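Local structure of B-cell lymphoma 3-encoded protein (Homo sapiens, 1K1A) at residues D40-N43 with Q47-L50; A82-C87 with A111-G116; L98-A103 with L136-D141; H156-N161 with S184-S189; P197-L202 with I229-G234. The protein contributes to the control of NF-kappa-B target genes, holding the p50 subunit out of the nucleus when cytoplasmic and activating transcription when nuclear. One frame throughout, in Å; residues are numbered along the deposited sequence.

Contact 1. Residues D40-N43 with Q47-L50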
# COMPACT_ATOMS: atom_id res chain seq x y z
N ASP A 40 7.11 -15.97 15.49
CA ASP A 40 6.62 -14.61 15.57
C ASP A 40 6.79 -14.05 16.97
O ASP A 40 5.81 -13.76 17.66
CB ASP A 40 5.15 -14.54 15.14
CG ASP A 40 4.98 -14.72 13.64
OD1 ASP A 40 5.85 -14.25 12.87
OD2 ASP A 40 4.00 -15.32 13.14
N ILE A 41 8.05 -13.92 17.38
CA ILE A 41 8.39 -13.37 18.68
C ILE A 41 8.77 -11.91 18.53
O ILE A 41 9.55 -11.54 17.66
CB ILE A 41 9.54 -14.16 19.32
CG1 ILE A 41 10.66 -14.43 18.31
CG2 ILE A 41 9.03 -15.48 19.89
CD1 ILE A 41 10.62 -15.81 17.72
N TYR A 42 8.22 -11.08 19.39
CA TYR A 42 8.46 -9.65 19.34
C TYR A 42 9.69 -9.20 20.13
O TYR A 42 9.97 -9.75 21.20
CB TYR A 42 7.24 -8.92 19.89
CG TYR A 42 6.02 -8.93 18.99
CD1 TYR A 42 6.01 -8.22 17.80
CD2 TYR A 42 4.87 -9.62 19.36
CE1 TYR A 42 4.89 -8.20 16.98
CE2 TYR A 42 3.73 -9.61 18.54
CZ TYR A 42 3.76 -8.89 17.35
OH TYR A 42 2.65 -8.86 16.53
N ASN A 43 10.42 -8.22 19.60
CA ASN A 43 11.44 -7.53 20.39
C ASN A 43 10.74 -6.34 21.06
O ASN A 43 9.51 -6.24 21.00
CB ASN A 43 12.64 -7.09 19.52
CG ASN A 43 12.24 -6.09 18.43
OD1 ASN A 43 11.14 -5.56 18.45
ND2 ASN A 43 13.14 -5.84 17.48
N GLN A 47 8.67 -5.77 16.75
CA GLN A 47 9.01 -6.34 15.46
C GLN A 47 9.27 -7.83 15.61
O GLN A 47 9.95 -8.25 16.54
CB GLN A 47 10.30 -5.71 14.91
CG GLN A 47 10.32 -4.19 14.90
CD GLN A 47 11.69 -3.64 14.57
OE1 GLN A 47 12.70 -4.09 15.12
NE2 GLN A 47 11.74 -2.66 13.67
N THR A 48 8.72 -8.62 14.70
CA THR A 48 9.08 -10.03 14.62
C THR A 48 10.27 -10.12 13.69
O THR A 48 10.61 -9.15 13.00
CB THR A 48 7.93 -10.85 14.02
OG1 THR A 48 7.67 -10.43 12.68
CG2 THR A 48 6.61 -10.58 14.76
N PRO A 49 10.92 -11.28 13.67
CA PRO A 49 11.99 -11.52 12.70
C PRO A 49 11.55 -11.30 11.24
O PRO A 49 12.35 -10.80 10.45
CB PRO A 49 12.36 -12.98 12.95
CG PRO A 49 12.09 -13.16 14.41
CD PRO A 49 10.78 -12.38 14.63
N LEU A 50 10.29 -11.61 10.90
CA LEU A 50 9.81 -11.41 9.54
C LEU A 50 9.74 -9.92 9.19
O LEU A 50 10.13 -9.51 8.09
CB LEU A 50 8.45 -12.08 9.32
CG LEU A 50 7.80 -11.96 7.92
CD1 LEU A 50 8.73 -12.52 6.83
CD2 LEU A 50 6.47 -12.67 7.90
O HOH W 1 8.78 -13.88 12.21

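Contact 2. Residues A82-C87 with A111-G116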
# COMPACT_ATOMS: atom_id res chain seq x y z
N ALA A 82 3.48 -7.48 7.12
CA ALA A 82 4.66 -7.64 6.28
C ALA A 82 4.47 -6.92 4.94
O ALA A 82 5.40 -6.28 4.43
CB ALA A 82 4.93 -9.11 6.06
N ALA A 83 3.28 -7.03 4.37
CA ALA A 83 2.97 -6.40 3.10
C ALA A 83 3.07 -4.88 3.16
O ALA A 83 3.60 -4.26 2.23
CB ALA A 83 1.58 -6.83 2.60
N HIS A 84 2.55 -4.29 4.23
CA HIS A 84 2.63 -2.84 4.43
C HIS A 84 4.09 -2.41 4.45
O HIS A 84 4.47 -1.40 3.87
CB HIS A 84 2.01 -2.40 5.78
CG HIS A 84 0.51 -2.48 5.85
ND1 HIS A 84 -0.32 -1.48 5.38
CD2 HIS A 84 -0.30 -3.39 6.44
CE1 HIS A 84 -1.58 -1.80 5.64
NE2 HIS A 84 -1.59 -2.95 6.28
N LEU A 85 4.91 -3.16 5.18
CA LEU A 85 6.32 -2.81 5.34
C LEU A 85 7.09 -2.93 4.03
O LEU A 85 7.96 -2.11 3.74
CB LEU A 85 6.98 -3.65 6.43
CG LEU A 85 6.52 -3.36 7.87
CD1 LEU A 85 7.17 -4.34 8.83
CD2 LEU A 85 6.85 -1.92 8.26
N ALA A 86 6.77 -3.95 3.24
CA ALA A 86 7.39 -4.11 1.92
C ALA A 86 7.08 -2.90 1.04
O ALA A 86 7.95 -2.42 0.31
CB ALA A 86 6.96 -5.40 1.24
N CYS A 87 5.85 -2.39 1.12
CA CYS A 87 5.50 -1.21 0.33
C CYS A 87 6.12 0.12 0.84
O CYS A 87 6.58 0.94 0.05
CB CYS A 87 3.98 -1.09 0.16
SG CYS A 87 3.23 -2.48 -0.71
N ALA A 111 -5.83 -5.64 4.67
CA ALA A 111 -5.41 -5.27 6.02
C ALA A 111 -5.23 -3.75 6.18
O ALA A 111 -4.63 -3.09 5.33
CB ALA A 111 -4.11 -6.00 6.40
N ARG A 112 -5.72 -3.21 7.29
CA ARG A 112 -5.60 -1.77 7.56
C ARG A 112 -4.64 -1.53 8.73
O ARG A 112 -4.80 -2.13 9.79
CB ARG A 112 -6.96 -1.15 7.89
CG ARG A 112 -8.11 -1.55 6.92
CD ARG A 112 -7.87 -1.15 5.48
NE ARG A 112 -8.94 -1.60 4.57
CZ ARG A 112 -10.09 -0.95 4.40
NH1 ARG A 112 -10.35 0.14 5.10
NH2 ARG A 112 -11.00 -1.41 3.54
N ASN A 113 -3.63 -0.66 8.53
CA ASN A 113 -2.74 -0.32 9.64
C ASN A 113 -3.44 0.63 10.60
O ASN A 113 -4.58 1.04 10.35
CB ASN A 113 -1.37 0.23 9.16
CG ASN A 113 -1.49 1.55 8.39
OD1 ASN A 113 -2.50 2.25 8.46
ND2 ASN A 113 -0.44 1.90 7.65
N TYR A 114 -2.78 0.98 11.70
CA TYR A 114 -3.44 1.77 12.73
C TYR A 114 -3.91 3.13 12.20
O TYR A 114 -4.92 3.67 12.65
CB TYR A 114 -2.56 1.91 13.98
CG TYR A 114 -2.40 0.62 14.76
CD1 TYR A 114 -3.35 -0.41 14.68
CD2 TYR A 114 -1.30 0.42 15.57
CE1 TYR A 114 -3.19 -1.60 15.40
CE2 TYR A 114 -1.13 -0.76 16.28
CZ TYR A 114 -2.07 -1.75 16.21
OH TYR A 114 -1.88 -2.91 16.93
N ASP A 115 -3.18 3.66 11.22
CA ASP A 115 -3.59 4.89 10.56
C ASP A 115 -4.82 4.67 9.67
O ASP A 115 -5.53 5.62 9.36
CB ASP A 115 -2.44 5.45 9.72
CG ASP A 115 -1.34 6.04 10.56
OD1 ASP A 115 -1.66 6.65 11.60
OD2 ASP A 115 -0.13 5.95 10.27
N GLY A 116 -5.05 3.43 9.26
CA GLY A 116 -6.23 3.08 8.48
C GLY A 116 -5.97 2.73 7.02
O GLY A 116 -6.91 2.38 6.29

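Contact 3. Residues L98-A103 with L136-D141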
# COMPACT_ATOMS: atom_id res chain seq x y z
N LEU A 98 6.85 -12.55 -0.22
CA LEU A 98 5.76 -12.74 0.73
C LEU A 98 4.54 -13.36 0.06
O LEU A 98 4.00 -14.35 0.53
CB LEU A 98 5.36 -11.39 1.34
CG LEU A 98 6.14 -10.88 2.55
CD1 LEU A 98 5.81 -9.39 2.76
CD2 LEU A 98 5.79 -11.69 3.78
N LEU A 99 4.11 -12.77 -1.04
CA LEU A 99 2.91 -13.22 -1.74
C LEU A 99 3.06 -14.61 -2.33
O LEU A 99 2.08 -15.35 -2.42
CB LEU A 99 2.49 -12.21 -2.82
CG LEU A 99 2.21 -10.77 -2.36
CD1 LEU A 99 1.81 -9.93 -3.55
CD2 LEU A 99 1.13 -10.70 -1.29
N ASP A 100 4.28 -14.98 -2.73
CA ASP A 100 4.54 -16.30 -3.29
C ASP A 100 4.67 -17.37 -2.19
O ASP A 100 4.35 -18.54 -2.43
CB ASP A 100 5.81 -16.30 -4.17
CG ASP A 100 5.60 -15.65 -5.55
OD1 ASP A 100 4.51 -15.08 -5.82
OD2 ASP A 100 6.49 -15.66 -6.43
N SER A 101 5.14 -16.99 -1.01
CA SER A 101 5.40 -17.97 0.05
C SER A 101 4.24 -18.23 0.99
O SER A 101 4.15 -19.29 1.60
CB SER A 101 6.65 -17.58 0.86
OG SER A 101 7.74 -17.28 0.01
N ALA A 102 3.34 -17.25 1.13
CA ALA A 102 2.23 -17.39 2.06
C ALA A 102 1.29 -18.52 1.68
O ALA A 102 0.99 -18.73 0.50
CB ALA A 102 1.47 -16.07 2.20
N ALA A 103 0.81 -19.25 2.68
CA ALA A 103 -0.17 -20.29 2.45
C ALA A 103 -1.50 -19.67 2.03
O ALA A 103 -1.85 -18.57 2.47
CB ALA A 103 -0.35 -21.14 3.71
N LEU A 136 -1.93 -5.02 -7.25
CA LEU A 136 -3.13 -5.08 -8.08
C LEU A 136 -3.27 -6.41 -8.82
O LEU A 136 -4.39 -6.90 -9.02
CB LEU A 136 -3.16 -3.91 -9.06
CG LEU A 136 -3.29 -2.52 -8.40
CD1 LEU A 136 -3.14 -1.43 -9.44
CD2 LEU A 136 -4.64 -2.39 -7.66
N GLU A 137 -2.15 -6.98 -9.23
CA GLU A 137 -2.16 -8.26 -9.95
C GLU A 137 -2.51 -9.40 -9.00
O GLU A 137 -2.99 -10.46 -9.43
CB GLU A 137 -0.79 -8.52 -10.58
CG GLU A 137 -0.50 -7.68 -11.81
CD GLU A 137 0.91 -7.86 -12.33
OE1 GLU A 137 1.79 -8.27 -11.54
OE2 GLU A 137 1.15 -7.59 -13.52
N ARG A 138 -2.28 -9.19 -7.71
CA ARG A 138 -2.53 -10.26 -6.74
C ARG A 138 -3.83 -10.11 -5.94
O ARG A 138 -4.02 -10.79 -4.93
CB ARG A 138 -1.33 -10.46 -5.83
CG ARG A 138 -0.05 -10.82 -6.59
CD ARG A 138 -0.14 -12.09 -7.42
NE ARG A 138 1.14 -12.38 -8.08
CZ ARG A 138 2.09 -13.15 -7.58
NH1 ARG A 138 1.92 -13.75 -6.41
NH2 ARG A 138 3.22 -13.34 -8.26
N GLY A 139 -4.70 -9.20 -6.36
CA GLY A 139 -6.03 -9.10 -5.77
C GLY A 139 -6.36 -7.93 -4.85
O GLY A 139 -7.47 -7.90 -4.31
N ALA A 140 -5.44 -6.99 -4.67
CA ALA A 140 -5.72 -5.82 -3.82
C ALA A 140 -6.90 -5.01 -4.38
O ALA A 140 -6.98 -4.78 -5.59
CB ALA A 140 -4.50 -4.94 -3.69
N ASP A 141 -7.80 -4.60 -3.49
CA ASP A 141 -8.98 -3.83 -3.87
C ASP A 141 -8.54 -2.42 -4.27
O ASP A 141 -8.09 -1.64 -3.43
CB ASP A 141 -9.96 -3.77 -2.70
CG ASP A 141 -11.35 -3.29 -3.12
OD1 ASP A 141 -11.45 -2.58 -4.15
OD2 ASP A 141 -12.39 -3.57 -2.48

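Contact 4. Residues H156-N161 with S184-S189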
# COMPACT_ATOMS: atom_id res chain seq x y z
N HIS A 156 -5.95 9.85 -3.66
CA HIS A 156 -4.65 10.08 -3.05
C HIS A 156 -3.64 10.46 -4.13
O HIS A 156 -2.89 11.43 -3.97
CB HIS A 156 -4.17 8.83 -2.29
CG HIS A 156 -4.81 8.63 -0.95
ND1 HIS A 156 -4.53 9.44 0.13
CD2 HIS A 156 -5.70 7.71 -0.51
CE1 HIS A 156 -5.23 9.03 1.18
NE2 HIS A 156 -5.94 7.98 0.81
N ALA A 157 -3.64 9.71 -5.23
CA ALA A 157 -2.71 9.95 -6.33
C ALA A 157 -2.91 11.34 -6.95
O ALA A 157 -1.93 12.02 -7.29
CB ALA A 157 -2.86 8.87 -7.41
N VAL A 158 -4.16 11.74 -7.11
CA VAL A 158 -4.47 13.05 -7.67
C VAL A 158 -4.00 14.18 -6.76
O VAL A 158 -3.41 15.16 -7.22
CB VAL A 158 -5.97 13.21 -7.98
CG1 VAL A 158 -6.30 14.66 -8.28
CG2 VAL A 158 -6.36 12.33 -9.16
N GLU A 159 -4.23 14.03 -5.46
CA GLU A 159 -3.78 15.03 -4.49
C GLU A 159 -2.25 15.14 -4.41
O GLU A 159 -1.71 16.24 -4.18
CB GLU A 159 -4.38 14.75 -3.11
CG GLU A 159 -5.89 14.86 -3.10
CD GLU A 159 -6.49 14.76 -1.72
OE1 GLU A 159 -5.90 14.08 -0.85
OE2 GLU A 159 -7.56 15.37 -1.50
N ASN A 160 -1.55 14.03 -4.63
CA ASN A 160 -0.09 14.02 -4.65
C ASN A 160 0.47 14.52 -5.97
O ASN A 160 1.69 14.52 -6.18
CB ASN A 160 0.45 12.59 -4.41
CG ASN A 160 0.03 12.01 -3.06
OD1 ASN A 160 -0.35 12.74 -2.14
ND2 ASN A 160 0.11 10.69 -2.94
N ASN A 161 -0.41 14.90 -6.89
CA ASN A 161 -0.01 15.34 -8.22
C ASN A 161 0.95 14.37 -8.91
O ASN A 161 2.02 14.75 -9.38
CB ASN A 161 0.59 16.76 -8.18
CG ASN A 161 0.83 17.33 -9.57
OD1 ASN A 161 0.07 17.06 -10.49
ND2 ASN A 161 1.90 18.11 -9.72
N SER A 184 -16.55 15.25 -2.76
CA SER A 184 -15.65 15.69 -3.82
C SER A 184 -14.96 14.49 -4.50
O SER A 184 -14.65 13.49 -3.85
CB SER A 184 -14.60 16.66 -3.28
OG SER A 184 -15.18 17.93 -2.99
N SER A 185 -14.71 14.63 -5.80
CA SER A 185 -14.07 13.57 -6.59
C SER A 185 -12.65 13.95 -6.98
O SER A 185 -12.18 15.04 -6.68
CB SER A 185 -14.89 13.30 -7.85
OG SER A 185 -14.87 14.43 -8.71
N ALA A 186 -11.96 13.03 -7.65
CA ALA A 186 -10.62 13.29 -8.15
C ALA A 186 -10.63 14.54 -9.02
O ALA A 186 -9.71 15.37 -8.96
CB ALA A 186 -10.13 12.10 -8.96
N LEU A 187 -11.67 14.68 -9.82
CA LEU A 187 -11.75 15.81 -10.75
C LEU A 187 -11.92 17.17 -10.04
O LEU A 187 -11.39 18.18 -10.51
CB LEU A 187 -12.86 15.58 -11.78
CG LEU A 187 -12.87 16.52 -12.98
CD1 LEU A 187 -11.55 16.48 -13.72
CD2 LEU A 187 -14.03 16.18 -13.91
N HIS A 188 -12.65 17.19 -8.92
CA HIS A 188 -12.76 18.43 -8.14
C HIS A 188 -11.36 18.90 -7.76
O HIS A 188 -11.03 20.06 -7.91
CB HIS A 188 -13.55 18.24 -6.85
CG HIS A 188 -15.02 18.03 -7.05
ND1 HIS A 188 -15.93 19.07 -7.03
CD2 HIS A 188 -15.73 16.90 -7.21
CE1 HIS A 188 -17.14 18.58 -7.20
NE2 HIS A 188 -17.05 17.27 -7.31
N SER A 189 -10.55 17.96 -7.26
CA SER A 189 -9.20 18.28 -6.81
C SER A 189 -8.30 18.79 -7.92
O SER A 189 -7.64 19.84 -7.78
CB SER A 189 -8.55 17.08 -6.12
OG SER A 189 -8.93 17.00 -4.76

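Contact 5. Residues P197-L202 with I229-G234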
# COMPACT_ATOMS: atom_id res chain seq x y z
N PRO A 197 -2.45 18.46 -16.73
CA PRO A 197 -2.24 17.09 -17.23
C PRO A 197 -3.19 16.09 -16.58
O PRO A 197 -3.68 15.18 -17.26
CB PRO A 197 -0.79 16.79 -16.82
CG PRO A 197 -0.15 18.14 -16.70
CD PRO A 197 -1.22 19.04 -16.16
N LEU A 198 -3.47 16.29 -15.30
CA LEU A 198 -4.39 15.40 -14.58
C LEU A 198 -5.84 15.63 -15.01
O LEU A 198 -6.60 14.68 -15.14
CB LEU A 198 -4.25 15.57 -13.07
CG LEU A 198 -3.18 14.68 -12.41
CD1 LEU A 198 -1.80 14.99 -12.95
CD2 LEU A 198 -3.21 14.79 -10.89
N VAL A 199 -6.21 16.89 -15.22
CA VAL A 199 -7.56 17.19 -15.66
C VAL A 199 -7.80 16.50 -17.01
O VAL A 199 -8.82 15.84 -17.21
CB VAL A 199 -7.82 18.71 -15.78
CG1 VAL A 199 -9.23 18.98 -16.27
CG2 VAL A 199 -7.59 19.40 -14.43
N ARG A 200 -6.83 16.63 -17.91
CA ARG A 200 -6.95 16.02 -19.23
C ARG A 200 -7.11 14.51 -19.14
O ARG A 200 -7.96 13.93 -19.82
CB ARG A 200 -5.72 16.34 -20.10
CG ARG A 200 -5.69 17.76 -20.67
CD ARG A 200 -4.41 18.10 -21.43
NE ARG A 200 -4.32 19.52 -21.73
CZ ARG A 200 -3.37 20.33 -21.28
NH1 ARG A 200 -2.40 19.86 -20.49
NH2 ARG A 200 -3.39 21.62 -21.60
N THR A 201 -6.28 13.88 -18.31
CA THR A 201 -6.31 12.42 -18.15
C THR A 201 -7.64 11.93 -17.55
O THR A 201 -8.25 11.00 -18.07
CB THR A 201 -5.12 11.95 -17.31
OG1 THR A 201 -3.94 11.95 -18.13
CG2 THR A 201 -5.27 10.50 -16.91
N LEU A 202 -8.08 12.55 -16.46
CA LEU A 202 -9.35 12.18 -15.83
C LEU A 202 -10.56 12.34 -16.77
O LEU A 202 -11.42 11.48 -16.83
CB LEU A 202 -9.58 12.97 -14.54
CG LEU A 202 -8.57 12.76 -13.40
CD1 LEU A 202 -8.72 13.83 -12.32
CD2 LEU A 202 -8.70 11.36 -12.80
N ILE A 229 -11.49 25.11 -17.69
CA ILE A 229 -12.86 25.10 -18.20
C ILE A 229 -12.88 24.54 -19.62
O ILE A 229 -13.73 23.72 -19.97
CB ILE A 229 -13.43 26.52 -18.21
CG1 ILE A 229 -13.08 27.25 -16.91
CG2 ILE A 229 -14.93 26.49 -18.47
CD1 ILE A 229 -14.23 27.42 -15.96
N ASP A 230 -11.92 24.99 -20.42
CA ASP A 230 -11.80 24.56 -21.81
C ASP A 230 -11.68 23.05 -21.92
O ASP A 230 -12.29 22.43 -22.79
CB ASP A 230 -10.57 25.21 -22.46
CG ASP A 230 -10.84 26.62 -23.00
OD1 ASP A 230 -12.03 27.10 -22.96
OD2 ASP A 230 -9.87 27.31 -23.49
N ILE A 231 -10.87 22.47 -21.05
CA ILE A 231 -10.67 21.02 -21.03
C ILE A 231 -11.95 20.30 -20.60
O ILE A 231 -12.38 19.34 -21.24
CB ILE A 231 -9.48 20.65 -20.12
CG1 ILE A 231 -8.18 21.20 -20.72
CG2 ILE A 231 -9.39 19.14 -19.95
CD1 ILE A 231 -7.07 21.43 -19.71
N LEU A 232 -12.57 20.79 -19.53
CA LEU A 232 -13.80 20.18 -19.00
C LEU A 232 -14.94 20.16 -20.01
O LEU A 232 -15.72 19.20 -20.05
CB LEU A 232 -14.26 20.91 -17.74
CG LEU A 232 -13.38 20.72 -16.51
CD1 LEU A 232 -13.93 21.50 -15.32
CD2 LEU A 232 -13.27 19.24 -16.17
N ARG A 233 -15.03 21.20 -20.82
CA ARG A 233 -16.11 21.34 -21.79
C ARG A 233 -15.80 20.69 -23.14
O ARG A 233 -16.66 20.62 -24.01
CB ARG A 233 -16.48 22.81 -21.98
CG ARG A 233 -17.30 23.37 -20.83
CD ARG A 233 -17.83 24.78 -21.06
NE ARG A 233 -18.81 25.15 -20.03
CZ ARG A 233 -18.95 26.37 -19.54
NH1 ARG A 233 -18.19 27.36 -19.97
NH2 ARG A 233 -19.87 26.60 -18.60
N GLY A 234 -14.58 20.19 -23.29
CA GLY A 234 -14.17 19.55 -24.53
C GLY A 234 -13.71 20.54 -25.58
O GLY A 234 -13.02 20.17 -26.53

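Contact 1. Residues D40-N43 with Q47-L50
Asn43 and Gln47 cross obliquely and join through their amides where the chain enters the second ankyrin repeat, just before helix 49-55; the Thr-Pro-Leu-His signature of the repeat begins at Thr48. Gln47 gives most to the interface. Its extended chain brings OE1 to Asn43 ND2 at 3.0 Å, an almost straight bond (171°) made on a lone pair in the carbonyl plane, the two amides nearly coplanar, 29° apart. Asn43 suits its place because its short amide works in both directions: with CG between backbone N and carbonyl carbon (chi1 62°), OD1 accepts from Gln47 N at 3.0 Å, the N-H rising above the carbonyl plane, and also takes the N-H of Leu45. Thr48 is the helix N-cap. OG1 accepts from His51 N, while CG2 lies 3.7 Å from CE1 of Tyr42, the two side chains pointing the same way. A beta-branched hydroxyl residue thus serves a helix end and an aromatic neighbour, whose OH bonds Leu75 O. The CA of Thr48 directs its hydrogen at Ile41 O, 3.4 Å away. Asp40 holds Ser71 N with OD2, and its OD1 reaches Leu50 N through a single water, 3.0 Å from each.

Contact 2. Residues A82-C87 with A111-G116
His84 of helix 82-88 lays its imidazole against Asn113 and Ala111, in the loop that carries the ankyrin stack from its third repeat to its fourth. His84 is the histidine of the Thr-Ala-Ala-His version of the ankyrin helix signature, and in this contact its ring meets the neighbouring loop with both a face and an edge. Over one face sits Asn113 CB, 4.2 Å from the ring centroid and 17° off the ring normal, a CH-pi contact displaced toward the rim. The amide of Asn113 is tilted only 19° from the imidazole plane, although the two side chains cross obliquely, and its ND2 lies 4.1 Å from His84 ND1. At the edge, near the ring plane, lies Ala111 O, 3.2 Å from His84 NE2, while CB of Ala111 rests 4.0 Å from the same nitrogen, a methyl small enough, probably, to let the loop come close. CG of His84 lies anti to the carbonyl carbon (chi1 -72°), which sends the ring out toward the loop. A leucine in its place would probably leave Ala111 O without its polar ring neighbour and Asn113 CB without a flat face to rest on. Asn113, buried itself, is the residue on which the loop turns: its OD1 takes the N-H of Leu117 and, weakly, that of Gly116. Asparagine suits this first position of a type I turn, which is closed by the bond from Gly116 N to Asn113 O, 2.7 Å long.

Contact 3. Residues L98-A103 with L136-D141
Leu99 and Arg138 mark the closest backbone approach, their CA atoms 8.0 Å apart, where the C-terminal parts of two helices come alongside. Arg138 is the first residue to leave helical angles after helix 129-137, whereas Leu99 is still within helix 92-101, which gives way at Ala102. Leu99 is directed toward the other segment, and its CD1 touches CG of Arg138 at 3.7 Å, an apolar tip against the aliphatic shaft of the arginine. Stacked ankyrin repeats set such second helices side by side, here those of the third and fourth repeats. The arginine is bent about its CB-CG bond (chi2 -59°), which folds its guanidinium back across Leu99 toward Asp100. NH1 and NH2 of Arg138 both grip OD1 of Asp100, at 3.0 and 3.3 Å. The carboxylate and guanidinium planes differ by just 8°, so the pair meets edge to edge. NH1 approaches OD1 nearly along its C-O direction and makes the straighter bond (157°), while NH2 is met by the syn lone pair of OD1. Arginine suits this exposed place because its shaft covers a leucine while its charge stays in solvent reach. Arg96 brings a like charge near Arg138 NH2, which the carboxylate would probably ease.

Contact 4. Residues H156-N161 with S184-S189
Val158, on the first helix of the fifth ankyrin repeat, packs against Ala186 and Ser189 on the corresponding helix of the sixth, the usual way in which ankyrin repeats stack. The backbones come close here, with the CA atoms of Val158 and Ala186 6.2 Å apart, which suits small residues on the receiving side. Val158 divides its two branches. CG1, anti to the backbone N (chi1 168°), lies 3.5 Å from Ala186 O and 3.9 Å from Ser189 CB, while CG2 meets the Ala186 methyl CB at 3.8 Å. Alanine fits because anything longer would have to share this room with the valine, which is hemmed in from other sides by Val166 and Leu198. One residue on, Glu159 is less deeply set. Its CB does not point across, yet the extended chain carries the carboxylate toward Ser189, a serine modelled in two conformers, so that the approach to its OG is uncertain. The polar ties of Glu159 lie elsewhere: OE1 forms a salt bridge with Arg151, and its backbone O accepts from Arg193 of helix 186-193, a further link between the two repeats. The helix then ends in a Schellman motif at Asn161, a residue that tolerates positive phi (50°), and Asn161 N bonds back to Val158 O at 3.0 Å.

Contact 5. Residues P197-L202 with I229-G234
Val199 and Arg200 of helix 196-204 meet Ile231 and Leu232 of helix 226-232, the last helix of the ankyrin stack, so that the sixth and seventh repeats are joined. Hydrocarbon contacts come first. Val199 turns CG1 away from its own N (chi1 179°), and that methyl lies 3.7 Å from Ile231 CG2, the two side chains crossing obliquely. The same CG1 is 4.0 Å from Leu232 CD2, the Val199 and Leu232 side chains crossing at about a right angle; Leu232 also reaches inward to Leu187 and Ser191 of helix 186-193. Branched residues suit the seam, since each can offer methyls in two directions: Ile231 spends CG2 on the valine and sends CD1 to the arginine. The second kind of contact is an alkyl group over a charged plane. Arg200 runs extended from CG to NE and crosses Ile231 at about a right angle, laying one face of its guanidinium over CD1, which is 3.9 Å from NE; its CG stands 4.0 Å from Ile231 CG2. Nearby, Arg227 brings a like charge close to Arg200 NH2. A serine in place of Arg200 would probably strip Ile231 CD1 of this flat cover and leave that side of the isoleucine barer to water. With no hydrogen bond or salt bridge between the two segments, the seam depends on shape and hydrophobic burial, with the partly exposed arginine contributing its flat face and aliphatic chain.

How the contacts relate
All five contacts belong to one ankyrin stack, yet their chemistry differs with their place in it. Contact 3 is a surface contact and has the only salt bridge across its segments; contacts 1, 2, 4 and 5 are partly buried. Contact 1 works through amide hydrogen bonds and a bridging water, contact 2 through an imidazole, and contacts 4 and 5 mainly through aliphatic groups. Contacts 2 and 3 both join the third and fourth repeats, one by a first helix and a loop, the other by second-helix ends, and they touch at Ala82 and Leu98. Leu198, Leu202 and Leu232 of contact 5 pack on Val158, Asn161, Ala186 and Leu187 of contact 4. Contacts 1 and 5 lie about 49 Å apart, centre to centre.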